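Local coordinates for putative immunoglobulin-blocking virulence protein (Mycoplasma mycoides subsp. capri, PDB 7ADK) that probably acts as a mycoplasma virulence factor that blocks host immunoglobulins, at residues A[301-306]-A[325-330]; A[350-355]-A[527-532]. One frame throughout, in Å; residues are numbered along the deposited sequence.

Interaction 1 of 2, residues A[301-306]-A[325-330]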
ATOM      1  N   SER A 301     -49.382  -8.791  -1.538  1.00 94.49           N
ATOM      2  CA  SER A 301     -49.925  -7.779  -0.620  1.00 94.49           C
ATOM      3  C   SER A 301     -49.062  -6.521  -0.476  1.00 94.49           C
ATOM      4  O   SER A 301     -49.597  -5.426  -0.374  1.00 94.49           O
ATOM      5  CB  SER A 301     -50.133  -8.435   0.752  1.00 94.49           C
ATOM      6  OG  SER A 301     -50.890  -7.640   1.636  1.00 94.49           O
ATOM      7  N   THR A 302     -47.737  -6.650  -0.475  1.00 94.44           N
ATOM      8  CA  THR A 302     -46.805  -5.515  -0.377  1.00 94.44           C
ATOM      9  C   THR A 302     -46.720  -4.755  -1.693  1.00 94.44           C
ATOM     10  O   THR A 302     -46.906  -3.545  -1.723  1.00 94.44           O
ATOM     11  CB  THR A 302     -45.409  -5.999   0.026  1.00 94.44           C
ATOM     12  OG1 THR A 302     -44.980  -6.995  -0.868  1.00 94.44           O
ATOM     13  CG2 THR A 302     -45.388  -6.593   1.430  1.00 94.44           C
ATOM     14  N   SER A 303     -46.517  -5.456  -2.808  1.00 90.87           N
ATOM     15  CA  SER A 303     -46.460  -4.857  -4.143  1.00 90.87           C
ATOM     16  C   SER A 303     -47.767  -4.201  -4.598  1.00 90.87           C
ATOM     17  O   SER A 303     -47.738  -3.349  -5.478  1.00 90.87           O
ATOM     18  CB  SER A 303     -45.992  -5.892  -5.152  1.00 90.87           C
ATOM     19  OG  SER A 303     -44.636  -6.183  -4.912  1.00 90.87           O
ATOM     20  N   GLU A 304     -48.913  -4.510  -3.989  1.00 94.59           N
ATOM     21  CA  GLU A 304     -50.146  -3.746  -4.191  1.00 94.59           C
ATOM     22  C   GLU A 304     -50.125  -2.356  -3.518  1.00 94.59           C
ATOM     23  O   GLU A 304     -50.656  -1.396  -4.070  1.00 94.59           O
ATOM     24  CB  GLU A 304     -51.329  -4.594  -3.718  1.00 94.59           C
ATOM     25  CG  GLU A 304     -52.688  -4.002  -4.054  1.00 94.59           C
ATOM     26  CD  GLU A 304     -53.823  -4.981  -3.758  1.00 94.59           C
ATOM     27  OE1 GLU A 304     -54.618  -5.288  -4.676  1.00 94.59           O
ATOM     28  OE2 GLU A 304     -53.938  -5.444  -2.604  1.00 94.59           O
ATOM     29  N   LYS A 305     -49.466  -2.197  -2.366  1.00 93.49           N
ATOM     30  CA  LYS A 305     -49.346  -0.886  -1.701  1.00 93.49           C
ATOM     31  C   LYS A 305     -48.378   0.066  -2.405  1.00 93.49           C
ATOM     32  O   LYS A 305     -48.666   1.248  -2.529  1.00 93.49           O
ATOM     33  CB  LYS A 305     -49.095  -1.040  -0.186  1.00 93.49           C
ATOM     34  CG  LYS A 305     -47.643  -0.974   0.308  1.00 93.49           C
ATOM     35  CD  LYS A 305     -47.529  -1.417   1.762  1.00 93.49           C
ATOM     36  CE  LYS A 305     -46.105  -1.425   2.301  1.00 93.49           C
ATOM     37  NZ  LYS A 305     -45.576  -0.095   2.561  1.00 93.49           N
ATOM     38  N   TYR A 306     -47.295  -0.424  -3.000  1.00 88.16           N
ATOM     39  CA  TYR A 306     -46.451   0.400  -3.875  1.00 88.16           C
ATOM     40  C   TYR A 306     -47.191   0.870  -5.140  1.00 88.16           C
ATOM     41  O   TYR A 306     -47.017   2.005  -5.579  1.00 88.16           O
ATOM     42  CB  TYR A 306     -45.169  -0.344  -4.220  1.00 88.16           C
ATOM     43  CG  TYR A 306     -44.144  -0.367  -3.109  1.00 88.16           C
ATOM     44  CD1 TYR A 306     -44.262  -1.273  -2.051  1.00 88.16           C
ATOM     45  CD2 TYR A 306     -43.046   0.506  -3.147  1.00 88.16           C
ATOM     46  CE1 TYR A 306     -43.283  -1.326  -1.050  1.00 88.16           C
ATOM     47  CE2 TYR A 306     -42.064   0.453  -2.151  1.00 88.16           C
ATOM     48  CZ  TYR A 306     -42.174  -0.473  -1.106  1.00 88.16           C
ATOM     49  OH  TYR A 306     -41.210  -0.531  -0.166  1.00 88.16           O
ATOM     50  N   GLU A 325     -48.571 -15.912  -6.536  1.00 89.57           N
ATOM     51  CA  GLU A 325     -48.851 -14.492  -6.726  1.00 89.57           C
ATOM     52  C   GLU A 325     -47.550 -13.714  -6.971  1.00 89.57           C
ATOM     53  O   GLU A 325     -46.484 -14.099  -6.492  1.00 89.57           O
ATOM     54  CB  GLU A 325     -49.655 -13.971  -5.523  1.00 89.57           C
ATOM     55  CG  GLU A 325     -48.925 -14.206  -4.199  1.00 89.57           C
ATOM     56  CD  GLU A 325     -49.690 -13.704  -2.972  1.00 89.57           C
ATOM     57  OE1 GLU A 325     -50.909 -13.936  -2.868  1.00 89.57           O
ATOM     58  OE2 GLU A 325     -49.074 -13.070  -2.091  1.00 89.57           O
ATOM     59  N   ILE A 326     -47.639 -12.647  -7.761  1.00 84.57           N
ATOM     60  CA  ILE A 326     -46.501 -11.866  -8.251  1.00 84.57           C
ATOM     61  C   ILE A 326     -46.141 -10.766  -7.245  1.00 84.57           C
ATOM     62  O   ILE A 326     -46.995  -9.996  -6.816  1.00 84.57           O
ATOM     63  CB  ILE A 326     -46.794 -11.293  -9.651  1.00 84.57           C
ATOM     64  CG1 ILE A 326     -47.071 -12.411 -10.669  1.00 84.57           C
ATOM     65  CG2 ILE A 326     -45.645 -10.409 -10.133  1.00 84.57           C
ATOM     66  CD1 ILE A 326     -47.421 -11.877 -12.056  1.00 84.57           C
ATOM     67  N   ASP A 327     -44.865 -10.672  -6.901  1.00 85.14           N
ATOM     68  CA  ASP A 327     -44.260  -9.778  -5.912  1.00 85.14           C
ATOM     69  C   ASP A 327     -42.947  -9.211  -6.478  1.00 85.14           C
ATOM     70  O   ASP A 327     -42.502  -9.648  -7.538  1.00 85.14           O
ATOM     71  CB  ASP A 327     -44.055 -10.581  -4.619  1.00 85.14           C
ATOM     72  CG  ASP A 327     -43.887  -9.720  -3.365  1.00 85.14           C
ATOM     73  OD1 ASP A 327     -43.839 -10.306  -2.259  1.00 85.14           O
ATOM     74  OD2 ASP A 327     -43.861  -8.472  -3.477  1.00 85.14           O
ATOM     75  N   SER A 328     -42.305  -8.231  -5.848  1.00 80.46           N
ATOM     76  CA  SER A 328     -41.015  -7.728  -6.347  1.00 80.46           C
ATOM     77  C   SER A 328     -40.091  -7.196  -5.260  1.00 80.46           C
ATOM     78  O   SER A 328     -40.502  -6.927  -4.137  1.00 80.46           O
ATOM     79  CB  SER A 328     -41.201  -6.712  -7.484  1.00 80.46           C
ATOM     80  OG  SER A 328     -41.523  -5.422  -7.035  1.00 80.46           O
ATOM     81  N   ASN A 329     -38.813  -7.068  -5.614  1.00 79.11           N
ATOM     82  CA  ASN A 329     -37.803  -6.337  -4.851  1.00 79.11           C
ATOM     83  C   ASN A 329     -37.431  -5.002  -5.536  1.00 79.11           C
ATOM     84  O   ASN A 329     -36.295  -4.551  -5.450  1.00 79.11           O
ATOM     85  CB  ASN A 329     -36.625  -7.281  -4.534  1.00 79.11           C
ATOM     86  CG  ASN A 329     -35.915  -7.876  -5.741  1.00 79.11           C
ATOM     87  OD1 ASN A 329     -35.787  -7.284  -6.799  1.00 79.11           O
ATOM     88  ND2 ASN A 329     -35.405  -9.080  -5.617  1.00 79.11           N
ATOM     89  N   GLY A 330     -38.367  -4.390  -6.268  1.00 78.11           N
ATOM     90  CA  GLY A 330     -38.121  -3.186  -7.064  1.00 78.11           C
ATOM     91  C   GLY A 330     -39.349  -2.670  -7.810  1.00 78.11           C
ATOM     92  O   GLY A 330     -40.079  -3.440  -8.439  1.00 78.11           O
TER

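Interaction 2 of 2, residues A[350-355]-A[527-532]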
ATOM      1  N   GLU A 350     -28.870  21.939 -20.204  1.00 71.95           N
ATOM      2  CA  GLU A 350     -28.812  23.386 -19.947  1.00 71.95           C
ATOM      3  C   GLU A 350     -27.741  23.876 -18.963  1.00 71.95           C
ATOM      4  O   GLU A 350     -27.377  25.047 -19.059  1.00 71.95           O
ATOM      5  CB  GLU A 350     -30.209  23.902 -19.559  1.00 71.95           C
ATOM      6  CG  GLU A 350     -30.466  23.964 -18.048  1.00 71.95           C
ATOM      7  CD  GLU A 350     -31.922  24.286 -17.688  1.00 71.95           C
ATOM      8  OE1 GLU A 350     -32.856  23.897 -18.423  1.00 71.95           O
ATOM      9  OE2 GLU A 350     -32.132  24.949 -16.645  1.00 71.95           O
ATOM     10  N   TYR A 351     -27.219  23.061 -18.039  1.00 68.27           N
ATOM     11  CA  TYR A 351     -26.101  23.504 -17.189  1.00 68.27           C
ATOM     12  C   TYR A 351     -24.759  23.295 -17.869  1.00 68.27           C
ATOM     13  O   TYR A 351     -23.903  24.170 -17.799  1.00 68.27           O
ATOM     14  CB  TYR A 351     -26.100  22.867 -15.797  1.00 68.27           C
ATOM     15  CG  TYR A 351     -27.069  23.506 -14.828  1.00 68.27           C
ATOM     16  CD1 TYR A 351     -26.928  24.858 -14.471  1.00 68.27           C
ATOM     17  CD2 TYR A 351     -28.089  22.748 -14.247  1.00 68.27           C
ATOM     18  CE1 TYR A 351     -27.832  25.460 -13.586  1.00 68.27           C
ATOM     19  CE2 TYR A 351     -29.009  23.343 -13.376  1.00 68.27           C
ATOM     20  CZ  TYR A 351     -28.891  24.703 -13.062  1.00 68.27           C
ATOM     21  OH  TYR A 351     -29.809  25.278 -12.256  1.00 68.27           O
ATOM     22  N   ARG A 352     -24.566  22.184 -18.573  1.00 65.80           N
ATOM     23  CA  ARG A 352     -23.307  21.912 -19.278  1.00 65.80           C
ATOM     24  C   ARG A 352     -23.069  22.903 -20.413  1.00 65.80           C
ATOM     25  O   ARG A 352     -23.964  23.175 -21.206  1.00 65.80           O
ATOM     26  CB  ARG A 352     -23.273  20.471 -19.787  1.00 65.80           C
ATOM     27  CG  ARG A 352     -23.394  19.512 -18.616  1.00 65.80           C
ATOM     28  CD  ARG A 352     -23.233  18.058 -19.021  1.00 65.80           C
ATOM     29  NE  ARG A 352     -21.829  17.686 -19.183  1.00 65.80           N
ATOM     30  CZ  ARG A 352     -21.287  16.551 -18.800  1.00 65.80           C
ATOM     31  NH1 ARG A 352     -21.981  15.505 -18.464  1.00 65.80           N
ATOM     32  NH2 ARG A 352     -20.007  16.467 -18.718  1.00 65.80           N
ATOM     33  N   VAL A 353     -21.843  23.397 -20.547  1.00 67.58           N
ATOM     34  CA  VAL A 353     -21.334  23.863 -21.840  1.00 67.58           C
ATOM     35  C   VAL A 353     -20.896  22.627 -22.628  1.00 67.58           C
ATOM     36  O   VAL A 353     -20.496  21.632 -22.026  1.00 67.58           O
ATOM     37  CB  VAL A 353     -20.252  24.940 -21.660  1.00 67.58           C
ATOM     38  CG1 VAL A 353     -18.933  24.419 -21.138  1.00 67.58           C
ATOM     39  CG2 VAL A 353     -19.988  25.673 -22.964  1.00 67.58           C
ATOM     40  N   PHE A 354     -21.059  22.632 -23.951  1.00 69.59           N
ATOM     41  CA  PHE A 354     -21.094  21.398 -24.748  1.00 69.59           C
ATOM     42  C   PHE A 354     -22.245  20.462 -24.315  1.00 69.59           C
ATOM     43  O   PHE A 354     -22.071  19.284 -24.028  1.00 69.59           O
ATOM     44  CB  PHE A 354     -19.717  20.728 -24.851  1.00 69.59           C
ATOM     45  CG  PHE A 354     -18.582  21.670 -25.183  1.00 69.59           C
ATOM     46  CD1 PHE A 354     -18.651  22.492 -26.321  1.00 69.59           C
ATOM     47  CD2 PHE A 354     -17.443  21.718 -24.364  1.00 69.59           C
ATOM     48  CE1 PHE A 354     -17.586  23.338 -26.657  1.00 69.59           C
ATOM     49  CE2 PHE A 354     -16.372  22.563 -24.697  1.00 69.59           C
ATOM     50  CZ  PHE A 354     -16.440  23.364 -25.849  1.00 69.59           C
ATOM     51  N   ASP A 355     -23.448  21.030 -24.243  1.00 72.84           N
ATOM     52  CA  ASP A 355     -24.704  20.382 -23.853  1.00 72.84           C
ATOM     53  C   ASP A 355     -25.146  19.246 -24.789  1.00 72.84           C
ATOM     54  O   ASP A 355     -24.750  19.187 -25.955  1.00 72.84           O
ATOM     55  CB  ASP A 355     -25.815  21.439 -23.822  1.00 72.84           C
ATOM     56  CG  ASP A 355     -26.069  22.073 -25.192  1.00 72.84           C
ATOM     57  OD1 ASP A 355     -25.192  22.800 -25.697  1.00 72.84           O
ATOM     58  OD2 ASP A 355     -27.150  21.858 -25.769  1.00 72.84           O
ATOM     59  N   TRP A 527     -22.054  25.773 -11.500  1.00 60.02           N
ATOM     60  CA  TRP A 527     -22.365  24.335 -11.450  1.00 60.02           C
ATOM     61  C   TRP A 527     -21.085  23.493 -11.474  1.00 60.02           C
ATOM     62  O   TRP A 527     -20.279  23.613 -12.394  1.00 60.02           O
ATOM     63  CB  TRP A 527     -23.322  23.971 -12.609  1.00 60.02           C
ATOM     64  CG  TRP A 527     -23.875  22.576 -12.651  1.00 60.02           C
ATOM     65  CD1 TRP A 527     -24.945  22.137 -11.951  1.00 60.02           C
ATOM     66  CD2 TRP A 527     -23.454  21.441 -13.467  1.00 60.02           C
ATOM     67  NE1 TRP A 527     -25.214  20.822 -12.275  1.00 60.02           N
ATOM     68  CE2 TRP A 527     -24.330  20.349 -13.210  1.00 60.02           C
ATOM     69  CE3 TRP A 527     -22.440  21.225 -14.423  1.00 60.02           C
ATOM     70  CZ2 TRP A 527     -24.212  19.117 -13.860  1.00 60.02           C
ATOM     71  CZ3 TRP A 527     -22.322  19.995 -15.087  1.00 60.02           C
ATOM     72  CH2 TRP A 527     -23.205  18.942 -14.817  1.00 60.02           C
ATOM     73  N   ILE A 528     -20.871  22.659 -10.457  1.00 58.78           N
ATOM     74  CA  ILE A 528     -19.743  21.723 -10.397  1.00 58.78           C
ATOM     75  C   ILE A 528     -20.252  20.376 -10.910  1.00 58.78           C
ATOM     76  O   ILE A 528     -21.305  19.906 -10.482  1.00 58.78           O
ATOM     77  CB  ILE A 528     -19.132  21.583  -8.977  1.00 58.78           C
ATOM     78  CG1 ILE A 528     -18.841  22.919  -8.273  1.00 58.78           C
ATOM     79  CG2 ILE A 528     -17.817  20.791  -9.048  1.00 58.78           C
ATOM     80  CD1 ILE A 528     -19.993  23.479  -7.463  1.00 58.78           C
ATOM     81  N   ASN A 529     -19.539  19.759 -11.845  1.00 59.63           N
ATOM     82  CA  ASN A 529     -19.972  18.544 -12.512  1.00 59.63           C
ATOM     83  C   ASN A 529     -19.998  17.356 -11.546  1.00 59.63           C
ATOM     84  O   ASN A 529     -18.986  16.962 -10.962  1.00 59.63           O
ATOM     85  CB  ASN A 529     -19.097  18.265 -13.734  1.00 59.63           C
ATOM     86  CG  ASN A 529     -19.614  17.134 -14.592  1.00 59.63           C
ATOM     87  OD1 ASN A 529     -20.766  16.740 -14.523  1.00 59.63           O
ATOM     88  ND2 ASN A 529     -18.772  16.580 -15.415  1.00 59.63           N
ATOM     89  N   THR A 530     -21.199  16.806 -11.414  1.00 58.87           N
ATOM     90  CA  THR A 530     -21.618  15.761 -10.469  1.00 58.87           C
ATOM     91  C   THR A 530     -22.189  14.527 -11.177  1.00 58.87           C
ATOM     92  O   THR A 530     -22.327  13.451 -10.594  1.00 58.87           O
ATOM     93  CB  THR A 530     -22.655  16.404  -9.544  1.00 58.87           C
ATOM     94  OG1 THR A 530     -22.953  15.555  -8.462  1.00 58.87           O
ATOM     95  CG2 THR A 530     -23.953  16.772 -10.276  1.00 58.87           C
ATOM     96  N   ILE A 531     -22.504  14.699 -12.457  1.00 58.71           N
ATOM     97  CA  ILE A 531     -22.719  13.648 -13.457  1.00 58.71           C
ATOM     98  C   ILE A 531     -21.320  13.132 -13.859  1.00 58.71           C
ATOM     99  O   ILE A 531     -20.339  13.526 -13.243  1.00 58.71           O
ATOM    100  CB  ILE A 531     -23.576  14.262 -14.595  1.00 58.71           C
ATOM    101  CG1 ILE A 531     -24.943  14.704 -14.027  1.00 58.71           C
ATOM    102  CG2 ILE A 531     -23.818  13.333 -15.786  1.00 58.71           C
ATOM    103  CD1 ILE A 531     -25.770  15.599 -14.931  1.00 58.71           C
ATOM    104  N   ASP A 532     -21.158  12.246 -14.835  1.00 57.50           N
ATOM    105  CA  ASP A 532     -19.845  11.690 -15.192  1.00 57.50           C
ATOM    106  C   ASP A 532     -19.202  10.910 -14.025  1.00 57.50           C
ATOM    107  O   ASP A 532     -17.994  10.916 -13.809  1.00 57.50           O
ATOM    108  CB  ASP A 532     -18.926  12.741 -15.848  1.00 57.50           C
ATOM    109  CG  ASP A 532     -19.441  13.422 -17.117  1.00 57.50           C
ATOM    110  OD1 ASP A 532     -20.566  13.153 -17.595  1.00 57.50           O
ATOM    111  OD2 ASP A 532     -18.708  14.298 -17.632  1.00 57.50           O
TER

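Interaction 1 of 2, residues A[301-306]-A[325-330]
D327 carries CG anti to its own backbone N (chi1 -160°), and this swings its carboxylate up to helix 301-308. From the helix, S303 sets OG beside its backbone N (chi1 -70°), which points the hydroxyl at the strand. The two meet in one hydrogen bond. S303 OG donates to D327 OD2 at 2.8 Å. It arrives on the anti side of that oxygen, close to the carboxylate plane. T302 OG1 comes within 3.2 Å of D327 OD2, and the two side chains run at a slant to each other.

The same oxygen has a partner in its own strand. S328 N donates to D327 OD2 at 2.8 Å, from above the carboxylate plane. OD2 thus accepts from at least S303 OG and S328 N. S328 OG lies near S303 OG and bonds to G330 O at 2.8 Å.

Strand 326-332 is the middle strand of a small antiparallel sheet, between 312-313 and 318-320. The axes of 301-306 and 326-328 make 66° between their N-to-C directions. W331, further along the strand, bonds to S303 OG and stacks on the ring of Y306, so it ties the two elements together a second time. I326, whose side chain ends away from 301-306, packs on helix 182-194.

The contact is small and almost wholly polar. Between the two segments one directed bond, from S303 OG to D327 OD2, is clear from the geometry. With at least two donors, S303 OG and S328 N, on D327 OD2, the charged form of the aspartate would be expected to be favoured.

Interaction 2 of 2, residues A[350-355]-A[527-532]
Y351 and W527 lie nearly parallel, in an offset stack. The tyrosine ring and the five-membered ring of the indole are tilted by only 4°, with centroids 4.6 Å apart. The stack is slid toward the rim of the tyrosine, where W527 CD1 sits over its face. Y351 CB also rests over the indole, as a CH-pi contact 3.8 Å from the centroid of the five-membered ring. W527 has CG anti to its backbone N, which sends the indole out to the tyrosine. N529 CA lies over the opposite face of the indole, toward its rim. The indole NE1 bonds to D347 of helix 339-351.

R352 runs past the six-membered part of the indole. Its CG lies 3.7 Å from W527 CZ3, at a slant. The chain then bends at chi3 (80°) and carries the guanidinium to D532.

Y351 lies in the weakly bonded last part of helix 339-351, and R352 is in the loop after it. The partner segment is a loop between strands 516-517 and 547-548, held by backbone bonds to L502 at the start of strand 502-506. The contact therefore fixes the end of a helix to a loop bonded to strand 502-506 of the large mixed sheet.

The R352-D532 salt bridge is end-on and bidentate. NH1 of R352 reaches OD1 of D532 at 2.9 Å, and NH2 of R352 reaches OD2 of D532 at 2.8 Å. Both bonds are nearly straight and stay in the guanidinium plane, but the carboxylate is twisted 39° from it. N529 ND2 adds a bond of 3.2 Å to D532 OD2, from the same face as R352 NH2. R362 and Y505 also bond to D532 OD2, and N348 takes R352 NH1.

How the interactions relate
Interaction 1 closes before interaction 2 opens. Their centres are 37 Å apart, their nearest atoms about 23 Å, and they do not touch. Strand 326-332 of the first is followed directly by helix 339-351 of the second, so the two contacts use consecutive elements, and share none. Interaction 1 lies toward the periphery and is partly exposed. It joins a helix to a small sheet over a modest area, through hydroxyls and one carboxylate. Interaction 2 lies nearer the middle of the chain, and all its touching residues are buried. There a helix end meets a distant loop through stacked aromatic rings, with a buried ion pair alongside.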